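Local structure of D-threo-3-hydroxyaspartate dehydratase (Delftia, 3WQC) at residues 143-148 with 154-159; 161-166 with 214-219; 284-289 with 322-327. The protein catalyses the pyridoxal phosphate-dependent deamination of D-threo-3-hydroxyaspartate to oxaloacetate and ammonia, and also dehydrates L-threo- and L-erythro-3-hydroxyaspartate and D-serine. All coordinates share one frame; numbering follows the deposited sequence.

Contact 1. Residues 143-148 with 154-159; sequences IEIDTD and VGADDT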
ATOM      1  N   ILE B 143     -27.677   1.900 -12.503  1.00  8.98           N
ATOM      2  CA  ILE B 143     -27.050   0.992 -13.497  1.00  8.97           C
ATOM      3  C   ILE B 143     -25.738   1.635 -13.924  1.00  9.54           C
ATOM      4  O   ILE B 143     -25.711   2.825 -14.367  1.00  9.73           O
ATOM      5  CB  ILE B 143     -27.969   0.728 -14.701  1.00  9.40           C
ATOM      6  CG1 ILE B 143     -29.309   0.098 -14.173  1.00 10.91           C
ATOM      7  CG2 ILE B 143     -27.203  -0.142 -15.724  1.00 11.70           C
ATOM      8  CD1 ILE B 143     -30.365  -0.033 -15.291  1.00 10.67           C
ATOM      9  N   GLU B 144     -24.652   0.901 -13.803  1.00  9.98           N
ATOM     10  CA  GLU B 144     -23.344   1.425 -14.244  1.00  9.32           C
ATOM     11  C   GLU B 144     -23.158   1.319 -15.771  1.00 10.30           C
ATOM     12  O   GLU B 144     -23.474   0.246 -16.333  1.00 11.95           O
ATOM     13  CB  GLU B 144     -22.197   0.688 -13.509  1.00 11.12           C
ATOM     14  CG  GLU B 144     -20.809   1.343 -13.795  1.00 11.81           C
ATOM     15  CD  GLU B 144     -19.689   0.868 -12.920  1.00 14.59           C
ATOM     16  OE1 GLU B 144     -18.662   1.607 -12.923  1.00 19.05           O
ATOM     17  OE2 GLU B 144     -19.813  -0.222 -12.301  1.00 16.77           O
ATOM     18  N   ILE B 145     -22.676   2.394 -16.409  1.00  9.72           N
ATOM     19  CA  ILE B 145     -22.568   2.500 -17.855  1.00 10.56           C
ATOM     20  C   ILE B 145     -21.063   2.530 -18.172  1.00 12.48           C
ATOM     21  O   ILE B 145     -20.282   3.247 -17.527  1.00 12.91           O
ATOM     22  CB  ILE B 145     -23.251   3.784 -18.343  1.00 10.99           C
ATOM     23  CG1 ILE B 145     -24.714   3.834 -17.849  1.00 12.03           C
ATOM     24  CG2 ILE B 145     -23.155   3.846 -19.894  1.00 12.62           C
ATOM     25  CD1 ILE B 145     -25.572   2.625 -18.231  1.00 12.68           C
ATOM     26  N   ASP B 146     -20.661   1.794 -19.193  1.00 11.15           N
ATOM     27  CA  ASP B 146     -19.275   1.802 -19.706  1.00 13.13           C
ATOM     28  C   ASP B 146     -19.289   2.803 -20.872  1.00 13.82           C
ATOM     29  O   ASP B 146     -19.943   2.571 -21.923  1.00 16.58           O
ATOM     30  CB  ASP B 146     -18.923   0.411 -20.245  1.00 13.54           C
ATOM     31  CG  ASP B 146     -17.553   0.358 -20.869  1.00 16.18           C
ATOM     32  OD1 ASP B 146     -16.877   1.406 -20.869  1.00 22.03           O
ATOM     33  OD2 ASP B 146     -17.174  -0.727 -21.394  1.00 21.51           O
ATOM     34  N   THR B 147     -18.692   3.981 -20.681  1.00 14.90           N
ATOM     35  CA  THR B 147     -18.660   5.018 -21.711  1.00 16.23           C
ATOM     36  C   THR B 147     -17.302   5.103 -22.381  1.00 16.94           C
ATOM     37  O   THR B 147     -17.198   5.751 -23.433  1.00 21.74           O
ATOM     38  CB  THR B 147     -19.045   6.415 -21.154  1.00 14.20           C
ATOM     39  OG1 THR B 147     -18.177   6.750 -20.030  1.00 16.17           O
ATOM     40  CG2 THR B 147     -20.487   6.445 -20.700  1.00 17.25           C
ATOM     41  N   ASP B 148     -16.249   4.457 -21.835  1.00 16.83           N
ATOM     42  CA  ASP B 148     -14.909   4.569 -22.427  1.00 17.51           C
ATOM     43  C   ASP B 148     -14.036   3.299 -22.465  1.00 17.99           C
ATOM     44  O   ASP B 148     -12.830   3.385 -22.804  1.00 22.35           O
ATOM     45  CB  ASP B 148     -14.166   5.723 -21.731  1.00 19.99           C
ATOM     46  CG  ASP B 148     -13.761   5.308 -20.296  1.00 17.97           C
ATOM     47  OD1 ASP B 148     -14.370   4.314 -19.771  1.00 20.25           O
ATOM     48  OD2 ASP B 148     -12.875   5.998 -19.707  1.00 20.88           O
ATOM     49  N   VAL B 154     -22.506  -1.462 -18.366  1.00 12.11           N
ATOM     50  CA  VAL B 154     -23.240  -1.821 -19.592  1.00 11.70           C
ATOM     51  C   VAL B 154     -22.797  -0.852 -20.677  1.00 13.16           C
ATOM     52  O   VAL B 154     -22.756   0.407 -20.418  1.00 12.90           O
ATOM     53  CB  VAL B 154     -24.770  -1.625 -19.302  1.00 12.47           C
ATOM     54  CG1 VAL B 154     -25.577  -1.968 -20.567  1.00 16.15           C
ATOM     55  CG2 VAL B 154     -25.178  -2.453 -18.096  1.00 15.21           C
ATOM     56  N   GLY B 155     -22.597  -1.308 -21.904  1.00 15.08           N
ATOM     57  CA  GLY B 155     -22.321  -0.303 -22.955  1.00 17.83           C
ATOM     58  C   GLY B 155     -23.436   0.710 -23.131  1.00 16.04           C
ATOM     59  O   GLY B 155     -24.653   0.366 -23.059  1.00 16.62           O
ATOM     60  N   ALA B 156     -23.049   1.971 -23.341  1.00 19.90           N
ATOM     61  CA  ALA B 156     -24.070   3.014 -23.435  1.00 18.64           C
ATOM     62  C   ALA B 156     -25.070   2.729 -24.600  1.00 18.17           C
ATOM     63  O   ALA B 156     -26.218   3.159 -24.527  1.00 22.75           O
ATOM     64  CB  ALA B 156     -23.430   4.398 -23.585  1.00 21.67           C
ATOM     65  N   ASP B 157     -24.611   2.026 -25.634  1.00 19.29           N
ATOM     66  CA  ASP B 157     -25.471   1.725 -26.762  1.00 19.92           C
ATOM     67  C   ASP B 157     -26.151   0.353 -26.684  1.00 22.47           C
ATOM     68  O   ASP B 157     -26.814  -0.037 -27.658  1.00 21.59           O
ATOM     69  CB  ASP B 157     -24.742   1.800 -28.043  1.00 27.18           C
ATOM     70  CG  ASP B 157     -23.521   1.117 -28.039  1.00 30.47           C
ATOM     71  OD1 ASP B 157     -23.123   0.429 -27.010  1.00 43.06           O
ATOM     72  OD2 ASP B 157     -22.868   1.370 -29.058  1.00 45.22           O
ATOM     73  N   ASP B 158     -26.034  -0.333 -25.540  1.00 18.16           N
ATOM     74  CA  ASP B 158     -26.533  -1.686 -25.404  1.00 19.13           C
ATOM     75  C   ASP B 158     -27.978  -1.619 -24.857  1.00 18.52           C
ATOM     76  O   ASP B 158     -28.247  -2.066 -23.709  1.00 18.77           O
ATOM     77  CB  ASP B 158     -25.598  -2.536 -24.522  1.00 19.50           C
ATOM     78  CG  ASP B 158     -25.964  -4.023 -24.623  1.00 19.79           C
ATOM     79  OD1 ASP B 158     -27.165  -4.346 -25.145  1.00 23.31           O
ATOM     80  OD2 ASP B 158     -25.128  -4.863 -24.141  1.00 23.70           O
ATOM     81  N   THR B 159     -28.896  -1.028 -25.642  1.00 16.48           N
ATOM     82  CA  THR B 159     -30.305  -0.831 -25.198  1.00 16.51           C
ATOM     83  C   THR B 159     -30.883  -2.151 -24.676  1.00 14.23           C
ATOM     84  O   THR B 159     -31.591  -2.125 -23.677  1.00 14.03           O
ATOM     85  CB  THR B 159     -31.126  -0.192 -26.321  1.00 16.33           C
ATOM     86  OG1 THR B 159     -30.566   1.126 -26.499  1.00 29.92           O
ATOM     87  CG2 THR B 159     -32.531   0.015 -25.976  1.00 17.91           C
TER
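Ile145 and Asp146 pair in parallel with Val154 and Gly155, with the CA atoms of Ile145 and Val154 4.7 Å apart. Two strong backbone bonds hold this short ladder. Val154 N gives its hydrogen to Glu144 O at 2.8 Å, and the bond is nearly straight at 163°. Asp146 N reaches Val154 O at 2.8 Å. That same oxygen takes a CA-H...O contact from Ile145 CA at 3.3 Å. Ala156 N to Asp146 O is a weak third bond; here the strand ends and the chain enters a type I turn from Gly155 to Asp158.

Ile145 and Val154 point to the same face of the sheet, and Ala156 follows just past the strand. Ile145 CG2, placed anti to its own backbone N, touches Ala156 CB at 3.7 Å and also lies beside Val154 O. Ile143 CG2 meets Val154 CG2 at 3.9 Å, the two side chains slanting past each other. This valine branch stands beside its own backbone N, and it therefore also leans on Glu144 O, 3.6 Å from Val154 CG2. Asp146 points to the other face. Its OD1 accepts the backbone N of Gly149 and, weakly, that of Asp148, which ties down the start of the loop.

The strand carrying Glu144 belongs to the parallel barrel of the alanine racemase-like domain. The Glu144 side chain comes to about 5 Å from the bound pyridoxal phosphate. Strand 175-180 bonds to one edge of 140-146. Helix 159-171 packs on Ile143, Ile145 and Val154 through Leu161, Leu162 and Ile165, and helix 192-215 adds Ala209 against Ile145 and Gln208 against Ala156.

Contact 2. Residues 161-166 with 214-219; sequences LLLAIG and RAAGLP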
ATOM      1  N   LEU B 161     -29.697  -4.765 -23.196  1.00 13.05           N
ATOM      2  CA  LEU B 161     -29.218  -5.187 -21.846  1.00 13.03           C
ATOM      3  C   LEU B 161     -29.609  -4.111 -20.825  1.00 12.60           C
ATOM      4  O   LEU B 161     -30.017  -4.446 -19.697  1.00 12.12           O
ATOM      5  CB  LEU B 161     -27.722  -5.410 -21.794  1.00 14.91           C
ATOM      6  CG  LEU B 161     -27.073  -5.719 -20.440  1.00 19.61           C
ATOM      7  CD1 LEU B 161     -27.709  -7.007 -19.921  1.00 20.84           C
ATOM      8  CD2 LEU B 161     -25.555  -5.901 -20.609  1.00 21.72           C
ATOM      9  N   LEU B 162     -29.514  -2.821 -21.184  1.00 13.91           N
ATOM     10  CA  LEU B 162     -29.970  -1.710 -20.268  1.00 13.20           C
ATOM     11  C   LEU B 162     -31.418  -1.975 -19.875  1.00 12.52           C
ATOM     12  O   LEU B 162     -31.786  -1.854 -18.686  1.00 12.85           O
ATOM     13  CB  LEU B 162     -29.963  -0.306 -20.926  1.00 20.00           C
ATOM     14  CG  LEU B 162     -28.729   0.382 -21.015  1.00 22.28           C
ATOM     15  CD1 LEU B 162     -28.963   1.677 -21.843  1.00 21.21           C
ATOM     16  CD2 LEU B 162     -28.296   0.793 -19.565  1.00 22.28           C
ATOM     17  N   LEU B 163     -32.291  -2.223 -20.886  1.00 11.94           N
ATOM     18  CA  LEU B 163     -33.705  -2.411 -20.535  1.00 12.81           C
ATOM     19  C   LEU B 163     -33.914  -3.653 -19.667  1.00 10.24           C
ATOM     20  O   LEU B 163     -34.814  -3.700 -18.813  1.00 11.91           O
ATOM     21  CB  LEU B 163     -34.592  -2.448 -21.792  1.00 13.53           C
ATOM     22  CG  LEU B 163     -34.931  -1.071 -22.351  1.00 20.11           C
ATOM     23  CD1 LEU B 163     -34.070   0.113 -22.081  1.00 18.93           C
ATOM     24  CD2 LEU B 163     -35.662  -1.161 -23.671  1.00 16.68           C
ATOM     25  N   ALA B 164     -33.175  -4.750 -20.044  1.00 10.22           N
ATOM     26  CA  ALA B 164     -33.377  -5.983 -19.288  1.00 10.35           C
ATOM     27  C   ALA B 164     -33.018  -5.784 -17.791  1.00  9.33           C
ATOM     28  O   ALA B 164     -33.733  -6.193 -16.885  1.00 10.78           O
ATOM     29  CB  ALA B 164     -32.470  -7.099 -19.866  1.00 12.39           C
ATOM     30  N   ILE B 165     -31.911  -5.049 -17.557  1.00 10.05           N
ATOM     31  CA  ILE B 165     -31.534  -4.778 -16.156  1.00  9.17           C
ATOM     32  C   ILE B 165     -32.519  -3.800 -15.519  1.00  9.63           C
ATOM     33  O   ILE B 165     -32.966  -4.039 -14.360  1.00 10.33           O
ATOM     34  CB  ILE B 165     -30.109  -4.175 -16.147  1.00  9.05           C
ATOM     35  CG1 ILE B 165     -29.103  -5.229 -16.646  1.00 10.72           C
ATOM     36  CG2 ILE B 165     -29.743  -3.670 -14.736  1.00 10.62           C
ATOM     37  CD1 ILE B 165     -27.731  -4.575 -16.957  1.00 11.05           C
ATOM     38  N   GLY B 166     -32.871  -2.712 -16.252  1.00 10.07           N
ATOM     39  CA  GLY B 166     -33.805  -1.785 -15.646  1.00  9.56           C
ATOM     40  C   GLY B 166     -35.178  -2.406 -15.329  1.00 10.70           C
ATOM     41  O   GLY B 166     -35.738  -2.129 -14.264  1.00 11.47           O
ATOM     42  N   ARG B 214     -35.475   5.893 -20.071  1.00 10.98           N
ATOM     43  CA  ARG B 214     -36.727   6.696 -19.944  1.00 11.85           C
ATOM     44  C   ARG B 214     -37.609   6.505 -21.199  1.00 10.92           C
ATOM     45  O   ARG B 214     -38.830   6.486 -21.090  1.00 13.53           O
ATOM     46  CB  ARG B 214     -36.327   8.179 -19.846  1.00 13.37           C
ATOM     47  CG  ARG B 214     -35.591   8.452 -18.495  1.00 14.47           C
ATOM     48  CD  ARG B 214     -35.171  10.016 -18.597  1.00 22.16           C
ATOM     49  NE  ARG B 214     -34.308  10.399 -17.631  1.00 25.43           N
ATOM     50  CZ  ARG B 214     -33.269  11.149 -17.797  1.00 18.75           C
ATOM     51  NH1 ARG B 214     -32.962  11.809 -18.975  1.00 17.88           N
ATOM     52  NH2 ARG B 214     -32.534  11.293 -16.761  1.00 21.58           N
ATOM     53  N   ALA B 215     -36.987   6.282 -22.373  1.00 11.75           N
ATOM     54  CA  ALA B 215     -37.784   6.029 -23.616  1.00 11.89           C
ATOM     55  C   ALA B 215     -38.588   4.696 -23.468  1.00 13.67           C
ATOM     56  O   ALA B 215     -39.661   4.579 -24.053  1.00 16.61           O
ATOM     57  CB  ALA B 215     -36.865   5.990 -24.846  1.00 15.81           C
ATOM     58  N   ALA B 216     -38.119   3.763 -22.653  1.00 13.53           N
ATOM     59  CA  ALA B 216     -38.801   2.490 -22.349  1.00 14.85           C
ATOM     60  C   ALA B 216     -39.772   2.622 -21.202  1.00 14.68           C
ATOM     61  O   ALA B 216     -40.300   1.601 -20.701  1.00 17.77           O
ATOM     62  CB  ALA B 216     -37.728   1.378 -22.092  1.00 18.05           C
ATOM     63  N   GLY B 217     -40.000   3.837 -20.678  1.00 13.87           N
ATOM     64  CA  GLY B 217     -40.960   4.013 -19.551  1.00 15.11           C
ATOM     65  C   GLY B 217     -40.387   3.762 -18.190  1.00 11.89           C
ATOM     66  O   GLY B 217     -41.148   3.700 -17.233  1.00 16.22           O
ATOM     67  N   LEU B 218     -39.042   3.629 -18.116  1.00 13.02           N
ATOM     68  CA  LEU B 218     -38.412   3.292 -16.804  1.00 12.36           C
ATOM     69  C   LEU B 218     -37.906   4.583 -16.164  1.00 14.02           C
ATOM     70  O   LEU B 218     -37.467   5.485 -16.899  1.00 14.58           O
ATOM     71  CB  LEU B 218     -37.192   2.344 -17.033  1.00 12.89           C
ATOM     72  CG  LEU B 218     -37.632   0.954 -17.541  1.00 11.20           C
ATOM     73  CD1 LEU B 218     -36.419   0.277 -18.101  1.00 14.69           C
ATOM     74  CD2 LEU B 218     -38.224   0.180 -16.350  1.00 16.62           C
ATOM     75  N   PRO B 219     -38.000   4.696 -14.823  1.00 12.97           N
ATOM     76  CA  PRO B 219     -37.455   5.917 -14.204  1.00 13.84           C
ATOM     77  C   PRO B 219     -35.947   5.932 -14.292  1.00 13.98           C
ATOM     78  O   PRO B 219     -35.268   4.853 -14.207  1.00 15.67           O
ATOM     79  CB  PRO B 219     -37.865   5.765 -12.734  1.00 16.49           C
ATOM     80  CG  PRO B 219     -38.002   4.250 -12.508  1.00 17.42           C
ATOM     81  CD  PRO B 219     -38.411   3.633 -13.867  1.00 14.98           C
TER
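Leu163 turns its CG beside its own backbone N (chi1 -81°), and a second torsion of 24°, far from a staggered value, sets the two methyls against Ala216. Leu218 points to the helix, its CG anti to the carbonyl carbon (chi1 -68°). The Ala216 methyl sits against the whole fork of Leu163. Ala216 CB is 3.6 Å from Leu163 CD2, and it lies at 3.7 Å from Leu163 CG and 3.9 Å from Leu163 CD1.

The second meeting is between a side chain and a backbone. Gly166 has no side chain, and Leu218 lies directly on its main chain. Leu218 CD1 is 4.1 Å from Gly166 CA, while Leu218 CD2 stands 4.0 Å from Gly166 O. Nearly one turn earlier, Leu163 O is 4.3 Å from Leu218 CD1.

A Schellman motif with Gly217 at C-prime ends helix 192-215, where Gly217 N bonds to Arg214 O at 2.9 Å. The turn leaves both Ala216 and Leu218 pointing at helix 159-171. Arg167 and His170 of that helix extend the contact against Ala216 and Leu218 respectively.

No hydrogen bond or salt bridge crosses between 161-166 and 214-219. Helix 159-171 is joined here to the turn that ends helix 192-215. Methyls meet each other and the bare main chain of Gly166, so the hold is by van der Waals contact and the burial of apolar surface.

Contact 3. Residues 284-289 with 322-327; sequences AIVDAG and FVLTGA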
ATOM      1  N   ALA B 284      21.037   9.947  -1.122  1.00 21.37           N
ATOM      2  CA  ALA B 284      20.652  10.101   0.298  1.00 20.04           C
ATOM      3  C   ALA B 284      19.603   9.013   0.562  1.00 18.18           C
ATOM      4  O   ALA B 284      18.781   8.732  -0.291  1.00 25.51           O
ATOM      5  CB  ALA B 284      20.055  11.513   0.573  1.00 19.67           C
ATOM      6  N   ILE B 285      19.650   8.376   1.729  1.00 17.67           N
ATOM      7  CA  ILE B 285      18.678   7.353   2.065  1.00 17.19           C
ATOM      8  C   ILE B 285      17.704   7.994   3.064  1.00 15.16           C
ATOM      9  O   ILE B 285      18.133   8.616   4.087  1.00 17.23           O
ATOM     10  CB  ILE B 285      19.386   6.108   2.700  1.00 20.07           C
ATOM     11  CG1 ILE B 285      20.578   5.521   1.859  1.00 35.67           C
ATOM     12  CG2 ILE B 285      18.327   5.076   3.080  1.00 20.07           C
ATOM     13  CD1 ILE B 285      20.291   5.376   0.495  1.00 32.46           C
ATOM     14  N   VAL B 286      16.367   7.839   2.822  1.00 16.00           N
ATOM     15  CA  VAL B 286      15.382   8.420   3.726  1.00 15.96           C
ATOM     16  C   VAL B 286      14.535   7.296   4.294  1.00 13.27           C
ATOM     17  O   VAL B 286      14.575   6.142   3.798  1.00 15.14           O
ATOM     18  CB  VAL B 286      14.490   9.444   2.997  1.00 16.07           C
ATOM     19  CG1 VAL B 286      15.340  10.665   2.567  1.00 19.20           C
ATOM     20  CG2 VAL B 286      13.703   8.820   1.812  1.00 17.02           C
ATOM     21  N   ASP B 287      13.826   7.598   5.392  1.00 15.07           N
ATOM     22  CA  ASP B 287      12.937   6.622   6.051  1.00 15.45           C
ATOM     23  C   ASP B 287      11.534   6.539   5.492  1.00 16.30           C
ATOM     24  O   ASP B 287      10.680   5.884   6.094  1.00 19.96           O
ATOM     25  CB  ASP B 287      12.945   6.831   7.585  1.00 16.04           C
ATOM     26  CG  ASP B 287      12.321   8.142   7.989  1.00 15.01           C
ATOM     27  OD1 ASP B 287      11.853   8.955   7.132  1.00 16.37           O
ATOM     28  OD2 ASP B 287      12.269   8.399   9.219  1.00 18.54           O
ATOM     29  N   ALA B 288      11.328   7.087   4.302  1.00 15.59           N
ATOM     30  CA  ALA B 288      10.065   6.891   3.534  1.00 15.60           C
ATOM     31  C   ALA B 288      10.384   5.890   2.389  1.00 13.12           C
ATOM     32  O   ALA B 288      10.923   6.340   1.317  1.00 17.07           O
ATOM     33  CB  ALA B 288       9.506   8.222   2.983  1.00 19.36           C
ATOM     34  N   GLY B 289      10.124   4.579   2.562  1.00 13.21           N
ATOM     35  CA  GLY B 289      10.206   3.657   1.471  1.00 14.13           C
ATOM     36  C   GLY B 289       8.830   3.452   0.836  1.00 13.37           C
ATOM     37  O   GLY B 289       7.963   4.317   0.989  1.00 13.13           O
ATOM     38  N   PHE B 322      15.505  16.426  -7.815  1.00 22.99           N
ATOM     39  CA  PHE B 322      15.660  15.318  -6.842  1.00 22.47           C
ATOM     40  C   PHE B 322      14.368  14.585  -6.674  1.00 18.73           C
ATOM     41  O   PHE B 322      13.313  15.233  -6.448  1.00 20.75           O
ATOM     42  CB  PHE B 322      16.123  15.871  -5.491  1.00 24.58           C
ATOM     43  CG  PHE B 322      17.563  16.420  -5.549  1.00 22.93           C
ATOM     44  CD1 PHE B 322      18.663  15.559  -5.672  1.00 23.95           C
ATOM     45  CD2 PHE B 322      17.754  17.767  -5.614  1.00 30.83           C
ATOM     46  CE1 PHE B 322      19.974  16.052  -5.710  1.00 27.76           C
ATOM     47  CE2 PHE B 322      19.043  18.314  -5.672  1.00 32.12           C
ATOM     48  CZ  PHE B 322      20.149  17.454  -5.753  1.00 37.55           C
ATOM     49  N   VAL B 323      14.447  13.263  -6.829  1.00 19.23           N
ATOM     50  CA  VAL B 323      13.244  12.455  -6.594  1.00 17.46           C
ATOM     51  C   VAL B 323      13.647  11.217  -5.813  1.00 18.38           C
ATOM     52  O   VAL B 323      14.850  10.979  -5.629  1.00 19.35           O
ATOM     53  CB  VAL B 323      12.607  11.987  -7.969  1.00 18.07           C
ATOM     54  CG1 VAL B 323      12.166  13.189  -8.820  1.00 18.70           C
ATOM     55  CG2 VAL B 323      13.568  11.050  -8.762  1.00 19.48           C
ATOM     56  N   LEU B 324      12.704  10.392  -5.344  1.00 15.74           N
ATOM     57  CA  LEU B 324      13.089   9.092  -4.797  1.00 15.68           C
ATOM     58  C   LEU B 324      13.232   8.175  -6.026  1.00 17.42           C
ATOM     59  O   LEU B 324      12.238   7.753  -6.675  1.00 19.18           O
ATOM     60  CB  LEU B 324      11.985   8.599  -3.868  1.00 16.62           C
ATOM     61  CG  LEU B 324      11.755   9.455  -2.618  1.00 15.76           C
ATOM     62  CD1 LEU B 324      10.785   8.674  -1.633  1.00 17.78           C
ATOM     63  CD2 LEU B 324      13.124   9.733  -1.928  1.00 21.11           C
ATOM     64  N   THR B 325      14.467   7.825  -6.364  1.00 16.83           N
ATOM     65  CA  THR B 325      14.696   7.042  -7.552  1.00 16.58           C
ATOM     66  C   THR B 325      14.450   5.530  -7.283  1.00 17.26           C
ATOM     67  O   THR B 325      14.319   4.745  -8.237  1.00 21.01           O
ATOM     68  CB  THR B 325      16.125   7.258  -8.105  1.00 19.29           C
ATOM     69  OG1 THR B 325      17.040   6.951  -7.037  1.00 20.99           O
ATOM     70  CG2 THR B 325      16.330   8.694  -8.604  1.00 22.70           C
ATOM     71  N   GLY B 326      14.440   5.120  -6.002  1.00 18.71           N
ATOM     72  CA  GLY B 326      14.155   3.708  -5.704  1.00 17.96           C
ATOM     73  C   GLY B 326      13.556   3.656  -4.299  1.00 16.83           C
ATOM     74  O   GLY B 326      13.584   4.666  -3.561  1.00 16.87           O
ATOM     75  N   ALA B 327      12.992   2.503  -4.002  1.00 17.23           N
ATOM     76  CA  ALA B 327      12.394   2.330  -2.657  1.00 15.58           C
ATOM     77  C   ALA B 327      12.380   0.877  -2.296  1.00 14.86           C
ATOM     78  O   ALA B 327      12.039  -0.015  -3.119  1.00 16.94           O
ATOM     79  CB  ALA B 327      10.943   2.884  -2.686  1.00 17.47           C
TER
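The apolar contact centres on Val286 and Leu324, which point at each other from two strands that do not pair. Val286 CG2 touches Leu324 CD2 at 3.9 Å, and the two side chains pass at a slant. Val286 holds that methyl in the position between its backbone N and carbonyl carbon (chi1 -66°). Leu324 sets its CG beside its own backbone N. With chi1 -64° and chi2 -169°, its CD2 is set against Val286 and its CD1 against Ala288.

Contacts of side chains with backbone make up the rest. The other methyl, Leu324 CD1, lies 3.8 Å from Ala288 O. Ala327 CB rests 4.1 Å from Gly289 C, where the two segments come near each other, with the CA atoms of Gly289 and Ala327 4.9 Å apart. Gly289 is the N-cap residue of the short helix 290-293, so Ala327 lies beside the start of that helix.

No hydrogen bond runs directly between 284-289 and 322-327. Their backbones are linked through strand 332-336, which pairs antiparallel with both, and Thr325 and Gly326 together face Ile333 as a classic beta bulge. Asp287, near the turn, bonds to Thr20 and to the backbone N of Thr273, and it makes a salt bridge with Arg101 of the second subunit.

All five touching residues are buried. The arrangement is that of the core of a curled, mixed sheet, in which side chains of two strands that both pair with 332-336 touch each other directly. It belongs to the C-terminal beta domain of this alanine racemase-like fold, in the putative serine dehydratase region.

How the contacts relate
From the N terminus, contact 1 comes first and closes the five-residue loop between 143-148 and 154-159. The chain then enters helix 159-171, which opens contact 2. That contact closes a span of 47 residues holding strand 175-180 and most of helix 192-215. Contact 3 follows later and closes 32 residues within the second domain. The three are in series, so none nests in or crosses another. Contacts 1 and 2 touch and share helix 159-171, which follows strand 154-155 in the chain; strands 140-146 and 154-155 are both tied to it. Contact 3 lies across the chain's centre, its centre about 43 Å from that of contact 1.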